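Local structure of periplasmic binding protein (Veillonella parvula, 4MO9) at residues 308-317 against 361-369; 321-332 against 342-352. The protein is a TroA-like solute-binding protein that probably captures a substrate in the periplasm, perhaps a ferric siderophore, and delivers it to an ABC transporter. All blocks are in the same frame, centred on the assembly; numbering follows the deposited sequence.

Contact 1: 308-317 against 361-369; sequences KQVYSAHHGL and SGIWFMHMN
Strands 310-313 and 365-367 run antiparallel, their axes 4.7 Å apart at 172°, with S312 and M366 as the hydrogen-bonded pair between the non-hydrogen-bonded pairs Y311-H367 and A313-F365. S312 N donates to M366 O (2.8 Å), and M366 N returns a weak bond to S312 O. V310 O is held twice: by M368 N at 3.0 Å and, from above the carbonyl plane, by H367 ND1 at 3.3 Å. H367 CG, anti to the backbone N (chi1 -177°), sets the imidazole beside Y311 in an offset stack, planes at 8° and H367 ND1 over the Y311 rim; Y311 OH bonds Q309 OE1. Replacing Y311 with an alanine would probably leave one face of the H367 ring without its mate and Q309 OE1 without this donor. At the other end, H314 CD2 meets W364 CZ3 at 3.4 Å with the rings oblique, and L317 reaches with CD2 to W364 and CD1 to F365 CZ (3.7 Å). Strand 365-367 edges a mixed five-stranded sheet, consistent with the C-terminal lobe of a two-lobed solute-binding protein; strand 310-313 lies between it and parallel strand 259-263, helix 282-295 packing on M366 and helix 324-334 on Y311 and A313.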
loop_
_atom_site.group_PDB
_atom_site.type_symbol
_atom_site.label_atom_id
_atom_site.label_comp_id
_atom_site.label_asym_id
_atom_site.label_seq_id
_atom_site.Cartn_x
_atom_site.Cartn_y
_atom_site.Cartn_z
ATOM N N LYS A 308 23.260 -12.087 -7.547
ATOM C CA LYS A 308 21.889 -12.490 -7.262
ATOM C C LYS A 308 21.320 -11.595 -6.165
ATOM O O LYS A 308 20.861 -12.079 -5.129
ATOM C CB LYS A 308 21.818 -13.970 -6.860
ATOM C CG LYS A 308 22.390 -14.940 -7.921
ATOM C CD LYS A 308 21.496 -15.012 -9.161
ATOM C CE LYS A 308 22.017 -16.020 -10.186
ATOM N NZ LYS A 308 21.006 -16.297 -11.252
ATOM N N GLN A 309 21.386 -10.286 -6.385
ATOM C CA GLN A 309 20.797 -9.334 -5.455
ATOM C C GLN A 309 19.676 -8.570 -6.151
ATOM O O GLN A 309 19.566 -7.343 -6.024
ATOM C CB GLN A 309 21.859 -8.380 -4.901
ATOM C CG GLN A 309 22.904 -9.078 -4.034
ATOM C CD GLN A 309 22.315 -9.622 -2.746
ATOM O OE1 GLN A 309 21.407 -9.029 -2.166
ATOM N NE2 GLN A 309 22.832 -10.757 -2.292
ATOM N N VAL A 310 18.848 -9.322 -6.880
ATOM C CA VAL A 310 17.684 -8.784 -7.580
ATOM C C VAL A 310 16.411 -9.307 -6.916
ATOM O O VAL A 310 16.209 -10.531 -6.810
ATOM C CB VAL A 310 17.682 -9.173 -9.071
ATOM C CG1 VAL A 310 16.445 -8.617 -9.765
ATOM C CG2 VAL A 310 18.938 -8.660 -9.744
ATOM N N TYR A 311 15.563 -8.372 -6.485
ATOM C CA TYR A 311 14.378 -8.669 -5.686
ATOM C C TYR A 311 13.145 -8.015 -6.291
ATOM O O TYR A 311 13.251 -7.224 -7.226
ATOM C CB TYR A 311 14.558 -8.123 -4.264
ATOM C CG TYR A 311 15.733 -8.722 -3.541
ATOM C CD1 TYR A 311 17.021 -8.234 -3.737
ATOM C CD2 TYR A 311 15.561 -9.786 -2.678
ATOM C CE1 TYR A 311 18.112 -8.798 -3.088
ATOM C CE2 TYR A 311 16.646 -10.356 -2.020
ATOM C CZ TYR A 311 17.915 -9.859 -2.233
ATOM O OH TYR A 311 18.984 -10.411 -1.575
ATOM N N SER A 312 11.977 -8.335 -5.738
ATOM C CA SER A 312 10.728 -7.721 -6.175
ATOM C C SER A 312 9.721 -7.762 -5.033
ATOM O O SER A 312 9.613 -8.777 -4.344
ATOM C CB SER A 312 10.173 -8.471 -7.399
ATOM O OG SER A 312 8.926 -7.909 -7.804
ATOM N N ALA A 313 9.018 -6.652 -4.809
ATOM C CA ALA A 313 7.945 -6.592 -3.827
ATOM C C ALA A 313 6.724 -5.999 -4.516
ATOM O O ALA A 313 6.865 -5.278 -5.505
ATOM C CB ALA A 313 8.352 -5.738 -2.636
ATOM N N HIS A 314 5.533 -6.302 -4.007
ATOM C CA HIS A 314 4.286 -5.864 -4.633
ATOM C C HIS A 314 4.049 -4.362 -4.418
ATOM O O HIS A 314 4.017 -3.887 -3.273
ATOM C CB HIS A 314 3.102 -6.672 -4.069
ATOM C CG HIS A 314 1.837 -6.534 -4.863
ATOM N ND1 HIS A 314 1.128 -5.355 -4.929
ATOM C CD2 HIS A 314 1.160 -7.423 -5.630
ATOM C CE1 HIS A 314 0.069 -5.520 -5.703
ATOM N NE2 HIS A 314 0.062 -6.767 -6.139
ATOM N N HIS A 315 3.851 -3.637 -5.520
ATOM C CA HIS A 315 3.688 -2.177 -5.547
ATOM C C HIS A 315 2.501 -1.671 -4.729
ATOM O O HIS A 315 2.474 -0.506 -4.308
ATOM C CB HIS A 315 3.551 -1.727 -7.011
ATOM C CG HIS A 315 3.740 -0.256 -7.237
ATOM N ND1 HIS A 315 4.708 0.484 -6.594
ATOM C CD2 HIS A 315 3.109 0.599 -8.077
ATOM C CE1 HIS A 315 4.650 1.740 -7.010
ATOM N NE2 HIS A 315 3.691 1.835 -7.913
ATOM N N GLY A 316 1.515 -2.537 -4.500
ATOM C CA GLY A 316 0.288 -2.119 -3.835
ATOM C C GLY A 316 0.271 -2.397 -2.341
ATOM O O GLY A 316 -0.743 -2.200 -1.672
ATOM N N LEU A 317 1.391 -2.872 -1.811
ATOM C CA LEU A 317 1.481 -3.154 -0.386
ATOM C C LEU A 317 1.776 -1.935 0.509
ATOM O O LEU A 317 1.288 -1.898 1.641
ATOM C CB LEU A 317 2.468 -4.291 -0.100
ATOM C CG LEU A 317 2.090 -5.699 -0.591
ATOM C CD1 LEU A 317 3.252 -6.678 -0.389
ATOM C CD2 LEU A 317 0.830 -6.201 0.122
ATOM N N SER A 361 -3.528 -15.782 -0.611
ATOM C CA SER A 361 -2.867 -16.559 -1.670
ATOM C C SER A 361 -2.091 -15.620 -2.599
ATOM O O SER A 361 -2.036 -14.412 -2.362
ATOM C CB SER A 361 -3.860 -17.389 -2.483
ATOM O OG SER A 361 -4.656 -16.552 -3.291
ATOM N N GLY A 362 -1.478 -16.173 -3.641
ATOM C CA GLY A 362 -0.725 -15.363 -4.584
ATOM C C GLY A 362 0.727 -15.173 -4.175
ATOM O O GLY A 362 1.193 -15.809 -3.225
ATOM N N ILE A 363 1.434 -14.292 -4.884
ATOM C CA ILE A 363 2.871 -14.077 -4.686
ATOM C C ILE A 363 3.138 -12.582 -4.515
ATOM O O ILE A 363 2.728 -11.781 -5.356
ATOM C CB ILE A 363 3.679 -14.582 -5.905
ATOM C CG1 ILE A 363 3.286 -16.020 -6.268
ATOM C CG2 ILE A 363 5.185 -14.431 -5.661
ATOM C CD1 ILE A 363 3.860 -17.069 -5.348
ATOM N N TRP A 364 3.839 -12.209 -3.446
ATOM C CA TRP A 364 3.921 -10.805 -3.037
ATOM C C TRP A 364 5.353 -10.320 -2.894
ATOM O O TRP A 364 5.609 -9.115 -2.850
ATOM C CB TRP A 364 3.141 -10.610 -1.722
ATOM C CG TRP A 364 1.733 -11.053 -1.883
ATOM C CD1 TRP A 364 1.238 -12.321 -1.705
ATOM C CD2 TRP A 364 0.632 -10.247 -2.323
ATOM N NE1 TRP A 364 -0.116 -12.340 -1.988
ATOM C CE2 TRP A 364 -0.508 -11.081 -2.373
ATOM C CE3 TRP A 364 0.496 -8.900 -2.672
ATOM C CZ2 TRP A 364 -1.770 -10.604 -2.754
ATOM C CZ3 TRP A 364 -0.751 -8.431 -3.053
ATOM C CH2 TRP A 364 -1.868 -9.279 -3.094
ATOM N N PHE A 365 6.280 -11.272 -2.832
ATOM C CA PHE A 365 7.698 -10.973 -2.683
ATOM C C PHE A 365 8.474 -11.982 -3.504
ATOM O O PHE A 365 7.986 -13.093 -3.760
ATOM C CB PHE A 365 8.122 -11.075 -1.218
ATOM C CG PHE A 365 7.391 -10.121 -0.305
ATOM C CD1 PHE A 365 7.652 -8.752 -0.354
ATOM C CD2 PHE A 365 6.451 -10.592 0.605
ATOM C CE1 PHE A 365 6.980 -7.867 0.488
ATOM C CE2 PHE A 365 5.783 -9.712 1.458
ATOM C CZ PHE A 365 6.051 -8.352 1.398
HETATM N N MSE A 366 9.683 -11.619 -3.914
HETATM C CA MSE A 366 10.406 -12.488 -4.828
HETATM C C MSE A 366 11.886 -12.190 -4.852
HETATM O O MSE A 366 12.297 -11.029 -4.876
HETATM C CB MSE A 366 9.832 -12.364 -6.238
HETATM C CG MSE A 366 10.796 -12.769 -7.318
HETATM SE SE MSE A 366 10.013 -14.140 -8.406
HETATM C CE MSE A 366 9.798 -15.476 -6.992
ATOM N N HIS A 367 12.678 -13.258 -4.850
ATOM C CA HIS A 367 14.115 -13.160 -4.981
ATOM C C HIS A 367 14.470 -13.934 -6.238
ATOM O O HIS A 367 14.151 -15.118 -6.352
ATOM C CB HIS A 367 14.783 -13.783 -3.760
ATOM C CG HIS A 367 16.272 -13.667 -3.765
ATOM N ND1 HIS A 367 16.933 -12.653 -4.422
ATOM C CD2 HIS A 367 17.229 -14.445 -3.208
ATOM C CE1 HIS A 367 18.236 -12.805 -4.258
ATOM N NE2 HIS A 367 18.443 -13.882 -3.527
HETATM N N MSE A 368 15.104 -13.267 -7.197
HETATM C CA MSE A 368 15.404 -13.913 -8.462
HETATM C C MSE A 368 16.432 -15.018 -8.258
HETATM O O MSE A 368 17.426 -14.832 -7.550
HETATM C CB MSE A 368 15.925 -12.894 -9.474
HETATM C CG MSE A 368 16.258 -13.489 -10.837
HETATM SE SE MSE A 368 17.243 -12.188 -11.873
HETATM C CE MSE A 368 18.984 -12.420 -10.992
ATOM N N ASN A 369 16.180 -16.168 -8.872
ATOM C CA ASN A 369 17.110 -17.284 -8.808
ATOM C C ASN A 369 18.364 -16.989 -9.611
ATOM O O ASN A 369 18.274 -16.493 -10.731
ATOM C CB ASN A 369 16.451 -18.548 -9.347
ATOM C CG ASN A 369 15.299 -19.007 -8.494
ATOM O OD1 ASN A 369 15.292 -18.806 -7.278
ATOM N ND2 ASN A 369 14.309 -19.626 -9.125
#

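Contact 2: 321-332 against 342-352; sequences VFDAAVFEYLAK and VDPEATLKEFY
K332 NZ donates to V342 O at 2.7 Å, nearly along the C=O axis, and also to F339 O in the connecting loop. The bond ties the two helices of an antiparallel helical hairpin, 324-334 and 344-355; the axes of segments 324-332 and 344-352 approach to 8.5 Å. The lysine reaches the carbonyl with CG anti to the backbone N (chi1 -179°) and an extended chain that passes P344 CD before bending at its last torsion. P344, in the first turn of its helix, is a knob in a hole formed by A325, E328, Y329 and K332; P344 CG comes within 3.6 Å of Y329 CA. Just ahead of it, D343 N-caps the helix by accepting A346 N at OD1, which is met from above the carboxylate plane.

E328, one wall of that hole, also meets V342 and T347. Its CB packs 3.5 Å from V342 CG1, and E328 OE1 accepts a hydrogen bond from T347 OG1, although the modelled separation is too short to be trusted. R184 of helix 171-194 touches E328 and gives T347 OG1 a weak bond, so this buried carboxylate probably has a positive charge beside it. Next along, A325 faces the partner helix, its CB meeting T347 CG2 at 4.0 Å and also L348 CB.

Aromatic packing finishes the far end. L348 CD1 lies over one face of the F322 ring, 4.1 Å from F322 CG, and V321 CG1 touches F351 CZ at 3.6 Å. The F322 ring turns its edge to the face of F351, the planes at 86°, and F322 CB sits above the centre of the F351 ring, 3.8 Å from the centroid and only 11° off the ring normal.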
loop_
_atom_site.group_PDB
_atom_site.type_symbol
_atom_site.label_atom_id
_atom_site.label_comp_id
_atom_site.label_asym_id
_atom_site.label_seq_id
_atom_site.Cartn_x
_atom_site.Cartn_y
_atom_site.Cartn_z
ATOM N N VAL A 321 -2.679 -0.539 5.732
ATOM C CA VAL A 321 -2.742 -1.068 7.087
ATOM C C VAL A 321 -1.828 -2.279 7.266
ATOM O O VAL A 321 -1.325 -2.515 8.372
ATOM C CB VAL A 321 -4.205 -1.403 7.487
ATOM C CG1 VAL A 321 -4.761 -2.535 6.596
ATOM C CG2 VAL A 321 -4.300 -1.769 8.971
ATOM N N PHE A 322 -1.592 -3.037 6.188
ATOM C CA PHE A 322 -0.747 -4.222 6.283
ATOM C C PHE A 322 0.712 -3.995 5.830
ATOM O O PHE A 322 1.450 -4.967 5.615
ATOM C CB PHE A 322 -1.371 -5.418 5.520
ATOM C CG PHE A 322 -1.824 -5.092 4.107
ATOM C CD1 PHE A 322 -1.052 -4.283 3.271
ATOM C CD2 PHE A 322 -3.020 -5.614 3.608
ATOM C CE1 PHE A 322 -1.469 -3.984 1.973
ATOM C CE2 PHE A 322 -3.444 -5.322 2.309
ATOM C CZ PHE A 322 -2.667 -4.502 1.492
ATOM N N ASP A 323 1.132 -2.734 5.685
ATOM C CA ASP A 323 2.452 -2.459 5.093
ATOM C C ASP A 323 3.649 -2.735 6.006
ATOM O O ASP A 323 4.796 -2.551 5.592
ATOM C CB ASP A 323 2.542 -1.071 4.401
ATOM C CG ASP A 323 2.684 0.103 5.371
ATOM O OD1 ASP A 323 2.991 -0.063 6.582
ATOM O OD2 ASP A 323 2.471 1.248 4.902
ATOM N N ALA A 324 3.384 -3.188 7.232
ATOM C CA ALA A 324 4.467 -3.617 8.120
ATOM C C ALA A 324 5.303 -4.687 7.432
ATOM O O ALA A 324 6.514 -4.789 7.659
ATOM C CB ALA A 324 3.907 -4.157 9.429
ATOM N N ALA A 325 4.651 -5.493 6.599
ATOM C CA ALA A 325 5.358 -6.524 5.835
ATOM C C ALA A 325 6.382 -5.923 4.873
ATOM O O ALA A 325 7.405 -6.556 4.566
ATOM C CB ALA A 325 4.373 -7.400 5.080
ATOM N N VAL A 326 6.106 -4.722 4.373
ATOM C CA VAL A 326 7.039 -4.066 3.455
ATOM C C VAL A 326 8.258 -3.566 4.223
ATOM O O VAL A 326 9.394 -3.699 3.758
ATOM C CB VAL A 326 6.387 -2.885 2.731
ATOM C CG1 VAL A 326 7.396 -2.197 1.829
ATOM C CG2 VAL A 326 5.199 -3.363 1.906
ATOM N N PHE A 327 8.020 -2.986 5.396
ATOM C CA PHE A 327 9.118 -2.551 6.268
ATOM C C PHE A 327 10.040 -3.734 6.550
ATOM O O PHE A 327 11.265 -3.616 6.460
ATOM C CB PHE A 327 8.576 -1.984 7.597
ATOM C CG PHE A 327 8.137 -0.540 7.530
ATOM C CD1 PHE A 327 6.850 -0.210 7.119
ATOM C CD2 PHE A 327 8.992 0.485 7.927
ATOM C CE1 PHE A 327 6.425 1.120 7.080
ATOM C CE2 PHE A 327 8.575 1.835 7.894
ATOM C CZ PHE A 327 7.281 2.148 7.475
ATOM N N GLU A 328 9.449 -4.882 6.876
ATOM C CA GLU A 328 10.225 -6.091 7.153
ATOM C C GLU A 328 10.973 -6.603 5.924
ATOM O O GLU A 328 12.148 -6.977 6.006
ATOM C CB GLU A 328 9.309 -7.188 7.693
ATOM C CG GLU A 328 8.743 -6.912 9.091
ATOM C CD GLU A 328 7.963 -8.097 9.620
ATOM O OE1 GLU A 328 7.360 -8.827 8.794
ATOM O OE2 GLU A 328 7.964 -8.321 10.852
ATOM N N TYR A 329 10.299 -6.612 4.778
ATOM C CA TYR A 329 10.928 -7.105 3.540
ATOM C C TYR A 329 12.129 -6.265 3.138
ATOM O O TYR A 329 13.159 -6.796 2.723
ATOM C CB TYR A 329 9.919 -7.119 2.391
ATOM C CG TYR A 329 10.471 -7.757 1.137
ATOM C CD1 TYR A 329 10.761 -7.002 0.006
ATOM C CD2 TYR A 329 10.712 -9.124 1.090
ATOM C CE1 TYR A 329 11.268 -7.600 -1.147
ATOM C CE2 TYR A 329 11.220 -9.732 -0.057
ATOM C CZ TYR A 329 11.497 -8.966 -1.168
ATOM O OH TYR A 329 12.002 -9.580 -2.302
ATOM N N LEU A 330 12.004 -4.946 3.252
ATOM C CA LEU A 330 13.106 -4.074 2.852
ATOM C C LEU A 330 14.294 -4.249 3.795
ATOM O O LEU A 330 15.424 -4.398 3.346
ATOM C CB LEU A 330 12.662 -2.612 2.815
ATOM C CG LEU A 330 11.702 -2.219 1.696
ATOM C CD1 LEU A 330 11.135 -0.831 1.973
ATOM C CD2 LEU A 330 12.413 -2.254 0.342
ATOM N N ALA A 331 14.037 -4.254 5.100
ATOM C CA ALA A 331 15.120 -4.375 6.086
ATOM C C ALA A 331 15.817 -5.728 6.018
ATOM O O ALA A 331 17.057 -5.821 6.108
ATOM C CB ALA A 331 14.583 -4.125 7.487
ATOM N N LYS A 332 15.025 -6.783 5.858
ATOM C CA LYS A 332 15.570 -8.137 5.717
ATOM C C LYS A 332 16.348 -8.307 4.405
ATOM O O LYS A 332 17.333 -9.059 4.351
ATOM C CB LYS A 332 14.443 -9.176 5.830
ATOM C CG LYS A 332 14.867 -10.639 5.718
ATOM C CD LYS A 332 13.635 -11.543 5.884
ATOM C CE LYS A 332 13.985 -13.022 5.959
ATOM N NZ LYS A 332 14.537 -13.437 7.280
ATOM N N VAL A 342 12.856 -12.481 11.264
ATOM C CA VAL A 342 11.727 -11.814 10.623
ATOM C C VAL A 342 11.326 -12.525 9.327
ATOM O O VAL A 342 12.187 -12.890 8.537
ATOM C CB VAL A 342 12.052 -10.324 10.366
ATOM C CG1 VAL A 342 11.133 -9.736 9.324
ATOM C CG2 VAL A 342 11.952 -9.530 11.675
ATOM N N ASP A 343 10.024 -12.726 9.120
ATOM C CA ASP A 343 9.523 -13.386 7.908
ATOM C C ASP A 343 8.397 -12.559 7.284
ATOM O O ASP A 343 7.230 -12.685 7.680
ATOM C CB ASP A 343 9.025 -14.796 8.240
ATOM C CG ASP A 343 8.678 -15.611 6.995
ATOM O OD1 ASP A 343 8.323 -15.024 5.946
ATOM O OD2 ASP A 343 8.750 -16.856 7.072
ATOM N N PRO A 344 8.744 -11.719 6.298
ATOM C CA PRO A 344 7.801 -10.741 5.740
ATOM C C PRO A 344 6.607 -11.413 5.063
ATOM O O PRO A 344 5.486 -10.897 5.162
ATOM C CB PRO A 344 8.652 -9.953 4.732
ATOM C CG PRO A 344 10.093 -10.224 5.142
ATOM C CD PRO A 344 10.085 -11.616 5.695
ATOM N N GLU A 345 6.825 -12.548 4.400
ATOM C CA GLU A 345 5.696 -13.250 3.798
ATOM C C GLU A 345 4.742 -13.778 4.874
ATOM O O GLU A 345 3.523 -13.694 4.736
ATOM C CB GLU A 345 6.146 -14.395 2.875
ATOM C CG GLU A 345 5.043 -14.765 1.886
ATOM C CD GLU A 345 5.253 -16.087 1.188
ATOM O OE1 GLU A 345 6.400 -16.593 1.167
ATOM O OE2 GLU A 345 4.252 -16.615 0.652
ATOM N N ALA A 346 5.302 -14.322 5.948
ATOM C CA ALA A 346 4.487 -14.819 7.051
ATOM C C ALA A 346 3.707 -13.679 7.708
ATOM O O ALA A 346 2.561 -13.870 8.143
ATOM C CB ALA A 346 5.358 -15.534 8.063
ATOM N N THR A 347 4.308 -12.491 7.776
ATOM C CA THR A 347 3.605 -11.319 8.325
ATOM C C THR A 347 2.366 -10.955 7.505
ATOM O O THR A 347 1.294 -10.709 8.067
ATOM C CB THR A 347 4.534 -10.099 8.387
ATOM O OG1 THR A 347 5.540 -10.329 9.388
ATOM C CG2 THR A 347 3.740 -8.839 8.720
ATOM N N LEU A 348 2.507 -10.915 6.178
ATOM C CA LEU A 348 1.366 -10.605 5.319
ATOM C C LEU A 348 0.292 -11.684 5.454
ATOM O O LEU A 348 -0.887 -11.369 5.680
ATOM C CB LEU A 348 1.798 -10.442 3.852
ATOM C CG LEU A 348 0.721 -9.963 2.868
ATOM C CD1 LEU A 348 0.160 -8.589 3.270
ATOM C CD2 LEU A 348 1.244 -9.929 1.442
ATOM N N LYS A 349 0.699 -12.945 5.329
ATOM C CA LYS A 349 -0.223 -14.077 5.487
ATOM C C LYS A 349 -0.947 -14.026 6.841
ATOM O O LYS A 349 -2.164 -14.245 6.928
ATOM C CB LYS A 349 0.531 -15.411 5.330
ATOM C CG LYS A 349 -0.343 -16.627 5.586
ATOM C CD LYS A 349 0.409 -17.940 5.435
ATOM C CE LYS A 349 -0.477 -19.089 5.882
ATOM N NZ LYS A 349 -1.771 -19.091 5.147
ATOM N N GLU A 350 -0.200 -13.719 7.895
ATOM C CA GLU A 350 -0.779 -13.670 9.229
ATOM C C GLU A 350 -1.783 -12.521 9.356
ATOM O O GLU A 350 -2.814 -12.668 10.027
ATOM C CB GLU A 350 0.320 -13.559 10.283
ATOM C CG GLU A 350 -0.163 -13.741 11.711
ATOM C CD GLU A 350 0.981 -13.781 12.705
ATOM O OE1 GLU A 350 2.150 -13.927 12.270
ATOM O OE2 GLU A 350 0.704 -13.665 13.920
ATOM N N PHE A 351 -1.501 -11.390 8.706
ATOM C CA PHE A 351 -2.455 -10.281 8.725
ATOM C C PHE A 351 -3.763 -10.753 8.096
ATOM O O PHE A 351 -4.846 -10.507 8.635
ATOM C CB PHE A 351 -1.919 -9.034 8.004
ATOM C CG PHE A 351 -2.840 -7.855 8.097
ATOM C CD1 PHE A 351 -2.652 -6.892 9.075
ATOM C CD2 PHE A 351 -3.915 -7.724 7.229
ATOM C CE1 PHE A 351 -3.534 -5.802 9.187
ATOM C CE2 PHE A 351 -4.803 -6.649 7.335
ATOM C CZ PHE A 351 -4.612 -5.689 8.305
ATOM N N TYR A 352 -3.671 -11.434 6.957
ATOM C CA TYR A 352 -4.875 -12.004 6.344
ATOM C C TYR A 352 -5.553 -13.019 7.265
ATOM O O TYR A 352 -6.761 -12.913 7.524
ATOM C CB TYR A 352 -4.557 -12.678 5.005
ATOM C CG TYR A 352 -4.587 -11.754 3.808
ATOM C CD1 TYR A 352 -3.551 -10.859 3.571
ATOM C CD2 TYR A 352 -5.645 -11.790 2.907
ATOM C CE1 TYR A 352 -3.569 -10.005 2.471
ATOM C CE2 TYR A 352 -5.684 -10.938 1.810
ATOM C CZ TYR A 352 -4.638 -10.054 1.588
ATOM O OH TYR A 352 -4.671 -9.201 0.493
#

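Contact 2 is buried almost throughout, whereas contact 1 is partly buried and runs out to exposed residues at the C-terminal end. Both belong to one continuous unit: strand 310-313 leads into helix 324-334, and helix 344-355 leads into strand 365-367, so the hairpin of contact 2 bridges the strands paired in contact 1. Backbone hydrogen bonds dominate the sheet edge; the helix pair relies on apolar packing with a few polar ties. Y329 joins them directly, its ring stacked on F365 and its OH 3.2 Å from S312 O, a probable hydrogen bond. Additional packing comes from V326 against L317 and L348 against W364.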